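Local structure of 4-amino-4-deoxy-L-arabinose transferase or related glycosyltransferases of PMT family (Cupriavidus metallidurans, 5EZM) at residues A[77-89]-A[509-521]. The protein probably transfers 4-amino-4-deoxy-L-arabinose to lipid A at the cell membrane, as a zinc-binding glycosyltransferase of the GT-C fold. Sequence-based numbering, arbitrary orientation.
Sequences TIRYNALKYFEKP and ELTFGATVEPQRV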
ATOM      1  N   THR A  77      13.780 -17.451   3.510  1.00 66.59           N
ATOM      2  CA  THR A  77      13.116 -18.048   2.354  1.00 66.68           C
ATOM      3  C   THR A  77      11.633 -17.707   2.424  1.00 64.78           C
ATOM      4  O   THR A  77      10.866 -18.355   3.141  1.00 64.55           O
ATOM      5  CB  THR A  77      13.349 -19.554   2.322  1.00 66.32           C
ATOM      6  OG1 THR A  77      14.750 -19.820   2.473  1.00 66.24           O
ATOM      7  CG2 THR A  77      12.868 -20.143   1.000  1.00 65.30           C
ATOM      8  N   ILE A  78      11.230 -16.676   1.675  1.00 62.76           N
ATOM      9  CA  ILE A  78       9.835 -16.257   1.646  1.00 60.53           C
ATOM     10  C   ILE A  78       8.986 -17.339   0.989  1.00 60.35           C
ATOM     11  O   ILE A  78       9.363 -17.912  -0.042  1.00 60.50           O
ATOM     12  CB  ILE A  78       9.700 -14.916   0.904  1.00 58.29           C
ATOM     13  CG1 ILE A  78      10.528 -13.836   1.595  1.00 59.38           C
ATOM     14  CG2 ILE A  78       8.246 -14.487   0.818  1.00 56.17           C
ATOM     15  CD1 ILE A  78      10.593 -12.538   0.815  1.00 61.20           C
ATOM     16  N   ARG A  79       7.833 -17.629   1.587  1.00 59.69           N
ATOM     17  CA  ARG A  79       6.927 -18.640   1.064  1.00 58.85           C
ATOM     18  C   ARG A  79       5.495 -18.126   1.061  1.00 58.38           C
ATOM     19  O   ARG A  79       5.079 -17.397   1.968  1.00 58.35           O
ATOM     20  CB  ARG A  79       7.018 -19.940   1.868  1.00 57.20           C
ATOM     21  CG  ARG A  79       8.309 -20.700   1.633  1.00 59.08           C
ATOM     22  CD  ARG A  79       8.264 -22.097   2.227  1.00 60.71           C
ATOM     23  NE  ARG A  79       9.525 -22.798   2.012  1.00 63.78           N
ATOM     24  CZ  ARG A  79       9.772 -23.582   0.968  1.00 66.18           C
ATOM     25  NH1 ARG A  79       8.839 -23.774   0.046  1.00 68.46           N
ATOM     26  NH2 ARG A  79      10.951 -24.176   0.847  1.00 65.53           N
ATOM     27  N   TYR A  80       4.750 -18.506   0.026  1.00 58.07           N
ATOM     28  CA  TYR A  80       3.342 -18.155  -0.123  1.00 59.50           C
ATOM     29  C   TYR A  80       2.586 -19.449  -0.388  1.00 58.77           C
ATOM     30  O   TYR A  80       2.773 -20.078  -1.437  1.00 56.74           O
ATOM     31  CB  TYR A  80       3.139 -17.144  -1.257  1.00 60.76           C
ATOM     32  CG  TYR A  80       1.741 -16.566  -1.359  1.00 60.48           C
ATOM     33  CD1 TYR A  80       0.940 -16.420  -0.234  1.00 61.54           C
ATOM     34  CD2 TYR A  80       1.220 -16.175  -2.585  1.00 60.72           C
ATOM     35  CE1 TYR A  80      -0.340 -15.887  -0.326  1.00 61.98           C
ATOM     36  CE2 TYR A  80      -0.060 -15.648  -2.690  1.00 62.12           C
ATOM     37  CZ  TYR A  80      -0.837 -15.506  -1.556  1.00 60.33           C
ATOM     38  OH  TYR A  80      -2.111 -14.982  -1.653  1.00 54.94           O
ATOM     39  N   ASN A  81       1.746 -19.848   0.569  1.00 56.80           N
ATOM     40  CA  ASN A  81       1.060 -21.138   0.536  1.00 55.48           C
ATOM     41  C   ASN A  81       2.070 -22.279   0.416  1.00 57.76           C
ATOM     42  O   ASN A  81       1.963 -23.153  -0.449  1.00 58.75           O
ATOM     43  CB  ASN A  81       0.019 -21.176  -0.583  1.00 54.39           C
ATOM     44  CG  ASN A  81      -1.079 -20.147  -0.378  1.00 56.19           C
ATOM     45  OD1 ASN A  81      -2.044 -20.390   0.347  1.00 56.53           O
ATOM     46  ND2 ASN A  81      -0.931 -18.984  -1.006  1.00 57.13           N
ATOM     47  N   ALA A  82       3.075 -22.240   1.293  1.00 59.11           N
ATOM     48  CA  ALA A  82       4.091 -23.276   1.431  1.00 60.59           C
ATOM     49  C   ALA A  82       5.032 -23.308   0.232  1.00 64.25           C
ATOM     50  O   ALA A  82       5.958 -24.123   0.193  1.00 68.81           O
ATOM     51  CB  ALA A  82       3.446 -24.650   1.643  1.00 57.74           C
ATOM     52  N   LEU A  83       4.828 -22.419  -0.735  1.00 62.88           N
ATOM     53  CA  LEU A  83       5.628 -22.399  -1.950  1.00 64.57           C
ATOM     54  C   LEU A  83       6.519 -21.166  -1.991  1.00 65.30           C
ATOM     55  O   LEU A  83       6.129 -20.083  -1.545  1.00 66.41           O
ATOM     56  CB  LEU A  83       4.741 -22.428  -3.197  1.00 63.82           C
ATOM     57  CG  LEU A  83       3.832 -23.642  -3.343  1.00 61.62           C
ATOM     58  CD1 LEU A  83       2.945 -23.456  -4.557  1.00 61.70           C
ATOM     59  CD2 LEU A  83       4.658 -24.912  -3.455  1.00 63.25           C
ATOM     60  N   LYS A  84       7.722 -21.346  -2.538  1.00 63.98           N
ATOM     61  CA  LYS A  84       8.682 -20.254  -2.637  1.00 60.91           C
ATOM     62  C   LYS A  84       8.087 -19.089  -3.413  1.00 61.35           C
ATOM     63  O   LYS A  84       7.518 -19.269  -4.495  1.00 58.81           O
ATOM     64  CB  LYS A  84       9.967 -20.733  -3.314  1.00 59.75           C
ATOM     65  CG  LYS A  84      10.759 -21.751  -2.517  1.00 59.20           C
ATOM     66  CD  LYS A  84      12.035 -22.130  -3.244  1.00 60.00           C
ATOM     67  CE  LYS A  84      12.888 -23.066  -2.408  1.00 61.62           C
ATOM     68  NZ  LYS A  84      14.234 -23.286  -3.016  1.00 63.90           N
ATOM     69  N   TYR A  85       8.214 -17.892  -2.847  1.00 64.56           N
ATOM     70  CA  TYR A  85       7.720 -16.659  -3.453  1.00 64.91           C
ATOM     71  C   TYR A  85       8.898 -15.693  -3.505  1.00 64.31           C
ATOM     72  O   TYR A  85       9.251 -15.082  -2.494  1.00 65.66           O
ATOM     73  CB  TYR A  85       6.554 -16.087  -2.656  1.00 66.20           C
ATOM     74  CG  TYR A  85       5.848 -14.928  -3.320  1.00 68.52           C
ATOM     75  CD1 TYR A  85       5.042 -15.128  -4.434  1.00 69.64           C
ATOM     76  CD2 TYR A  85       5.977 -13.636  -2.828  1.00 68.47           C
ATOM     77  CE1 TYR A  85       4.388 -14.070  -5.045  1.00 70.49           C
ATOM     78  CE2 TYR A  85       5.327 -12.572  -3.432  1.00 70.15           C
ATOM     79  CZ  TYR A  85       4.534 -12.796  -4.540  1.00 71.38           C
ATOM     80  OH  TYR A  85       3.884 -11.743  -5.147  1.00 72.68           O
ATOM     81  N   PHE A  86       9.513 -15.569  -4.681  1.00 64.36           N
ATOM     82  CA  PHE A  86      10.693 -14.736  -4.872  1.00 63.40           C
ATOM     83  C   PHE A  86      10.395 -13.498  -5.714  1.00 67.60           C
ATOM     84  O   PHE A  86      11.283 -12.980  -6.395  1.00 69.53           O
ATOM     85  CB  PHE A  86      11.820 -15.546  -5.510  1.00 58.03           C
ATOM     86  CG  PHE A  86      12.348 -16.647  -4.638  1.00 56.38           C
ATOM     87  CD1 PHE A  86      12.187 -16.599  -3.261  1.00 56.25           C
ATOM     88  CD2 PHE A  86      13.012 -17.731  -5.195  1.00 56.96           C
ATOM     89  CE1 PHE A  86      12.678 -17.617  -2.452  1.00 55.78           C
ATOM     90  CE2 PHE A  86      13.510 -18.750  -4.394  1.00 55.58           C
ATOM     91  CZ  PHE A  86      13.339 -18.694  -3.020  1.00 54.95           C
ATOM     92  N   GLU A  87       9.154 -13.009  -5.679  1.00 67.99           N
ATOM     93  CA  GLU A  87       8.797 -11.831  -6.458  1.00 69.46           C
ATOM     94  C   GLU A  87       8.983 -10.525  -5.687  1.00 68.80           C
ATOM     95  O   GLU A  87       8.922  -9.456  -6.301  1.00 69.57           O
ATOM     96  CB  GLU A  87       7.344 -11.938  -6.972  1.00 68.03           C
ATOM     97  CG  GLU A  87       6.964 -13.309  -7.574  1.00 71.62           C
ATOM     98  CD  GLU A  87       6.634 -13.300  -9.084  1.00 75.22           C
ATOM     99  OE1 GLU A  87       6.666 -12.237  -9.739  1.00 76.83           O
ATOM    100  OE2 GLU A  87       6.331 -14.384  -9.632  1.00 76.23           O
ATOM    101  N   LYS A  88       9.228 -10.577  -4.376  1.00 68.13           N
ATOM    102  CA  LYS A  88       9.371  -9.381  -3.550  1.00 67.84           C
ATOM    103  C   LYS A  88      10.417  -9.594  -2.467  1.00 67.20           C
ATOM    104  O   LYS A  88      10.628 -10.725  -2.013  1.00 65.53           O
ATOM    105  CB  LYS A  88       8.046  -8.982  -2.874  1.00 66.51           C
ATOM    106  CG  LYS A  88       6.879  -8.732  -3.812  1.00 66.53           C
ATOM    107  CD  LYS A  88       7.076  -7.487  -4.656  1.00 66.10           C
ATOM    108  CE  LYS A  88       5.952  -7.365  -5.675  1.00 67.93           C
ATOM    109  NZ  LYS A  88       6.106  -6.185  -6.565  1.00 71.37           N
ATOM    110  N   PRO A  89      11.083  -8.524  -2.032  1.00 68.68           N
ATOM    111  CA  PRO A  89      12.001  -8.608  -0.879  1.00 67.98           C
ATOM    112  C   PRO A  89      11.225  -8.605   0.429  1.00 66.20           C
ATOM    113  O   PRO A  89      10.022  -8.305   0.436  1.00 65.36           O
ATOM    114  CB  PRO A  89      12.868  -7.345  -1.029  1.00 67.20           C
ATOM    115  CG  PRO A  89      12.621  -6.849  -2.415  1.00 68.06           C
ATOM    116  CD  PRO A  89      11.220  -7.244  -2.741  1.00 68.64           C
ATOM    117  N   GLU A 509       1.030 -16.729  -9.997  1.00 68.19           N
ATOM    118  CA  GLU A 509       2.317 -16.230  -9.526  1.00 66.52           C
ATOM    119  C   GLU A 509       3.074 -17.240  -8.673  1.00 65.99           C
ATOM    120  O   GLU A 509       4.233 -16.986  -8.327  1.00 68.59           O
ATOM    121  CB  GLU A 509       2.111 -14.944  -8.733  1.00 66.44           C
ATOM    122  CG  GLU A 509       1.529 -15.174  -7.353  1.00 68.41           C
ATOM    123  CD  GLU A 509       0.673 -14.019  -6.881  1.00 74.88           C
ATOM    124  OE1 GLU A 509      -0.185 -13.559  -7.665  1.00 78.93           O
ATOM    125  OE2 GLU A 509       0.860 -13.567  -5.730  1.00 75.31           O
ATOM    126  N   LEU A 510       2.453 -18.363  -8.314  1.00 61.74           N
ATOM    127  CA  LEU A 510       3.140 -19.434  -7.607  1.00 59.86           C
ATOM    128  C   LEU A 510       3.722 -20.479  -8.549  1.00 59.68           C
ATOM    129  O   LEU A 510       4.367 -21.425  -8.078  1.00 60.28           O
ATOM    130  CB  LEU A 510       2.188 -20.102  -6.609  1.00 58.12           C
ATOM    131  CG  LEU A 510       1.869 -19.271  -5.364  1.00 57.19           C
ATOM    132  CD1 LEU A 510       0.822 -19.954  -4.502  1.00 56.79           C
ATOM    133  CD2 LEU A 510       3.134 -19.012  -4.562  1.00 56.16           C
ATOM    134  N   THR A 511       3.523 -20.314  -9.861  1.00 59.39           N
ATOM    135  CA  THR A 511       4.036 -21.266 -10.844  1.00 62.64           C
ATOM    136  C   THR A 511       5.491 -21.630 -10.570  1.00 64.66           C
ATOM    137  O   THR A 511       5.839 -22.813 -10.464  1.00 64.34           O
ATOM    138  CB  THR A 511       3.889 -20.685 -12.253  1.00 65.54           C
ATOM    139  OG1 THR A 511       2.527 -20.806 -12.683  1.00 64.98           O
ATOM    140  CG2 THR A 511       4.804 -21.409 -13.232  1.00 62.13           C
ATOM    141  N   PHE A 512       6.352 -20.618 -10.433  1.00 66.47           N
ATOM    142  CA  PHE A 512       7.768 -20.873 -10.187  1.00 68.24           C
ATOM    143  C   PHE A 512       7.956 -21.750  -8.958  1.00 65.81           C
ATOM    144  O   PHE A 512       8.644 -22.779  -9.011  1.00 65.34           O
ATOM    145  CB  PHE A 512       8.514 -19.548 -10.031  1.00 68.80           C
ATOM    146  CG  PHE A 512       9.993 -19.707  -9.848  1.00 63.97           C
ATOM    147  CD1 PHE A 512      10.823 -19.864 -10.943  1.00 68.78           C
ATOM    148  CD2 PHE A 512      10.554 -19.694  -8.583  1.00 64.54           C
ATOM    149  CE1 PHE A 512      12.187 -20.008 -10.781  1.00 74.99           C
ATOM    150  CE2 PHE A 512      11.919 -19.838  -8.414  1.00 68.23           C
ATOM    151  CZ  PHE A 512      12.736 -19.994  -9.515  1.00 73.26           C
ATOM    152  N   GLY A 513       7.318 -21.376  -7.846  1.00 63.15           N
ATOM    153  CA  GLY A 513       7.419 -22.193  -6.649  1.00 60.86           C
ATOM    154  C   GLY A 513       6.897 -23.597  -6.872  1.00 60.15           C
ATOM    155  O   GLY A 513       7.458 -24.570  -6.359  1.00 61.87           O
ATOM    156  N   ALA A 514       5.834 -23.726  -7.669  1.00 58.33           N
ATOM    157  CA  ALA A 514       5.273 -25.040  -7.945  1.00 56.08           C
ATOM    158  C   ALA A 514       6.226 -25.914  -8.745  1.00 61.15           C
ATOM    159  O   ALA A 514       6.099 -27.143  -8.706  1.00 65.50           O
ATOM    160  CB  ALA A 514       3.944 -24.900  -8.688  1.00 52.24           C
ATOM    161  N   THR A 515       7.180 -25.319  -9.457  1.00 62.87           N
ATOM    162  CA  THR A 515       8.053 -26.091 -10.330  1.00 68.14           C
ATOM    163  C   THR A 515       9.380 -26.461  -9.682  1.00 75.57           C
ATOM    164  O   THR A 515       9.939 -27.514 -10.007  1.00 81.65           O
ATOM    165  CB  THR A 515       8.310 -25.316 -11.626  1.00 69.39           C
ATOM    166  OG1 THR A 515       7.068 -24.788 -12.109  1.00 66.53           O
ATOM    167  CG2 THR A 515       8.902 -26.224 -12.689  1.00 71.09           C
ATOM    168  N   VAL A 516       9.892 -25.633  -8.768  1.00 75.35           N
ATOM    169  CA  VAL A 516      11.154 -25.952  -8.108  1.00 76.00           C
ATOM    170  C   VAL A 516      10.965 -26.918  -6.947  1.00 73.65           C
ATOM    171  O   VAL A 516      11.936 -27.556  -6.519  1.00 76.56           O
ATOM    172  CB  VAL A 516      11.855 -24.675  -7.617  1.00 75.49           C
ATOM    173  CG1 VAL A 516      12.272 -23.814  -8.799  1.00 78.05           C
ATOM    174  CG2 VAL A 516      10.945 -23.900  -6.683  1.00 71.06           C
ATOM    175  N   GLU A 517       9.751 -27.042  -6.421  1.00 71.01           N
ATOM    176  CA  GLU A 517       9.425 -28.013  -5.376  1.00 73.14           C
ATOM    177  C   GLU A 517       8.145 -28.739  -5.773  1.00 72.59           C
ATOM    178  O   GLU A 517       7.085 -28.541  -5.167  1.00 69.39           O
ATOM    179  CB  GLU A 517       9.282 -27.332  -4.013  1.00 73.28           C
ATOM    180  CG  GLU A 517      10.605 -26.865  -3.409  1.00 79.04           C
ATOM    181  CD  GLU A 517      10.439 -26.171  -2.063  1.00 79.51           C
ATOM    182  OE1 GLU A 517       9.380 -25.550  -1.831  1.00 76.74           O
ATOM    183  OE2 GLU A 517      11.372 -26.249  -1.235  1.00 82.53           O
ATOM    184  N   PRO A 518       8.213 -29.599  -6.795  1.00 76.16           N
ATOM    185  CA  PRO A 518       6.986 -30.218  -7.323  1.00 78.81           C
ATOM    186  C   PRO A 518       6.343 -31.231  -6.387  1.00 84.29           C
ATOM    187  O   PRO A 518       5.194 -31.620  -6.631  1.00 82.08           O
ATOM    188  CB  PRO A 518       7.465 -30.890  -8.614  1.00 81.07           C
ATOM    189  CG  PRO A 518       8.904 -31.184  -8.361  1.00 82.44           C
ATOM    190  CD  PRO A 518       9.415 -30.052  -7.517  1.00 79.11           C
ATOM    191  N   GLN A 519       7.032 -31.669  -5.335  1.00 92.55           N
ATOM    192  CA  GLN A 519       6.453 -32.608  -4.383  1.00 95.60           C
ATOM    193  C   GLN A 519       5.458 -31.953  -3.433  1.00 92.35           C
ATOM    194  O   GLN A 519       4.911 -32.642  -2.564  1.00 93.55           O
ATOM    195  CB  GLN A 519       7.560 -33.294  -3.578  1.00101.79           C
ATOM    196  CG  GLN A 519       8.435 -34.223  -4.408  1.00111.00           C
ATOM    197  CD  GLN A 519       9.424 -35.007  -3.565  1.00118.42           C
ATOM    198  OE1 GLN A 519       9.559 -34.771  -2.365  1.00119.61           O
ATOM    199  NE2 GLN A 519      10.121 -35.946  -4.194  1.00123.98           N
ATOM    200  N   ARG A 520       5.208 -30.652  -3.578  1.00 87.57           N
ATOM    201  CA  ARG A 520       4.275 -29.924  -2.731  1.00 82.33           C
ATOM    202  C   ARG A 520       3.049 -29.445  -3.497  1.00 76.83           C
ATOM    203  O   ARG A 520       2.262 -28.655  -2.961  1.00 75.17           O
ATOM    204  CB  ARG A 520       4.981 -28.730  -2.083  1.00 83.91           C
ATOM    205  CG  ARG A 520       6.378 -29.036  -1.571  1.00 89.80           C
ATOM    206  CD  ARG A 520       7.101 -27.765  -1.153  1.00 91.77           C
ATOM    207  NE  ARG A 520       6.532 -27.173   0.053  1.00 91.12           N
ATOM    208  CZ  ARG A 520       7.095 -27.246   1.255  1.00 92.71           C
ATOM    209  NH1 ARG A 520       8.249 -27.880   1.409  1.00 94.90           N
ATOM    210  NH2 ARG A 520       6.508 -26.678   2.301  1.00 92.30           N
ATOM    211  N   VAL A 521       2.863 -29.911  -4.729  1.00 73.77           N
ATOM    212  CA  VAL A 521       1.872 -29.344  -5.638  1.00 67.52           C
ATOM    213  C   VAL A 521       1.383 -30.443  -6.576  1.00 67.17           C
ATOM    214  O   VAL A 521       2.149 -31.329  -6.968  1.00 70.18           O
ATOM    215  CB  VAL A 521       2.476 -28.142  -6.403  1.00 65.36           C
ATOM    216  CG1 VAL A 521       1.849 -27.972  -7.774  1.00 67.59           C
ATOM    217  CG2 VAL A 521       2.318 -26.867  -5.588  1.00 61.14           C
TER
HETATM  218  O   HOH W   1       6.314 -19.101  -7.445  1.00 58.84           O
HETATM  219  O   HOH W   2       8.468 -23.578  -3.735  1.00 68.38           O
HETATM  220  O   HOH W   3       6.913 -16.482  -8.289  1.00 70.33           O
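Two arginine guanidinium groups from different segments stack beside one carboxylate: that of Arg79 lies on Arg520, centres 4.5 Å apart and planes at 21°, while Glu517 takes Arg79 end-on. Arg79 NH1 reaches Glu517 OE1 at 2.6 Å, and NH2 bonds OE2. Both oxygens use syn lone pairs, with guanidinium and carboxylate nearly coplanar. Arg79 gets there by running extended from CG to NE, and its NH1 also donates to Ala82 O, from above the carbonyl plane. Arg520 NE, 3.8 Å from Glu517 OE1, adds only a long charge interaction, so the carboxylate probably offsets the two close positive charges. A leucine in place of Arg79 would probably leave Glu517 without its two-pronged partner, Ala82 O without the NH1 donor and the face of Arg520 without its stack.

Beside this network, Leu510 lays CD2 against Tyr80 CB at 3.8 Å and CB against Leu83 CD1; the latter methyl also meets Val521 CG2 at 3.6 Å. Met503 of strand 502-504 extends this apolar patch. The backbones come closest at Lys84 and Gly513, where Lys84 O faces Gly513 CA. One water accepts from Lys84 N and donates to Gly513 O and Glu517 OE1. Lys84 NZ itself pairs with Glu260. Another water joins Glu87 OE2 (2.6 Å) to Glu509 O (2.7 Å), tying the 3-10 turn before helix 511-516 to a zinc ligand and so placing Glu509 O in the second shell, while Glu509 OE2 bridges to Arg61.

The arrangement thus seats a beta hairpin, closed by a type I' turn from Tyr80 to Leu83, against helix 511-516 of the aminoarabinose transferase C-terminal domain, next to the zinc site that Glu87 forms with His268 and His270 in this GT-C glycosyltransferase.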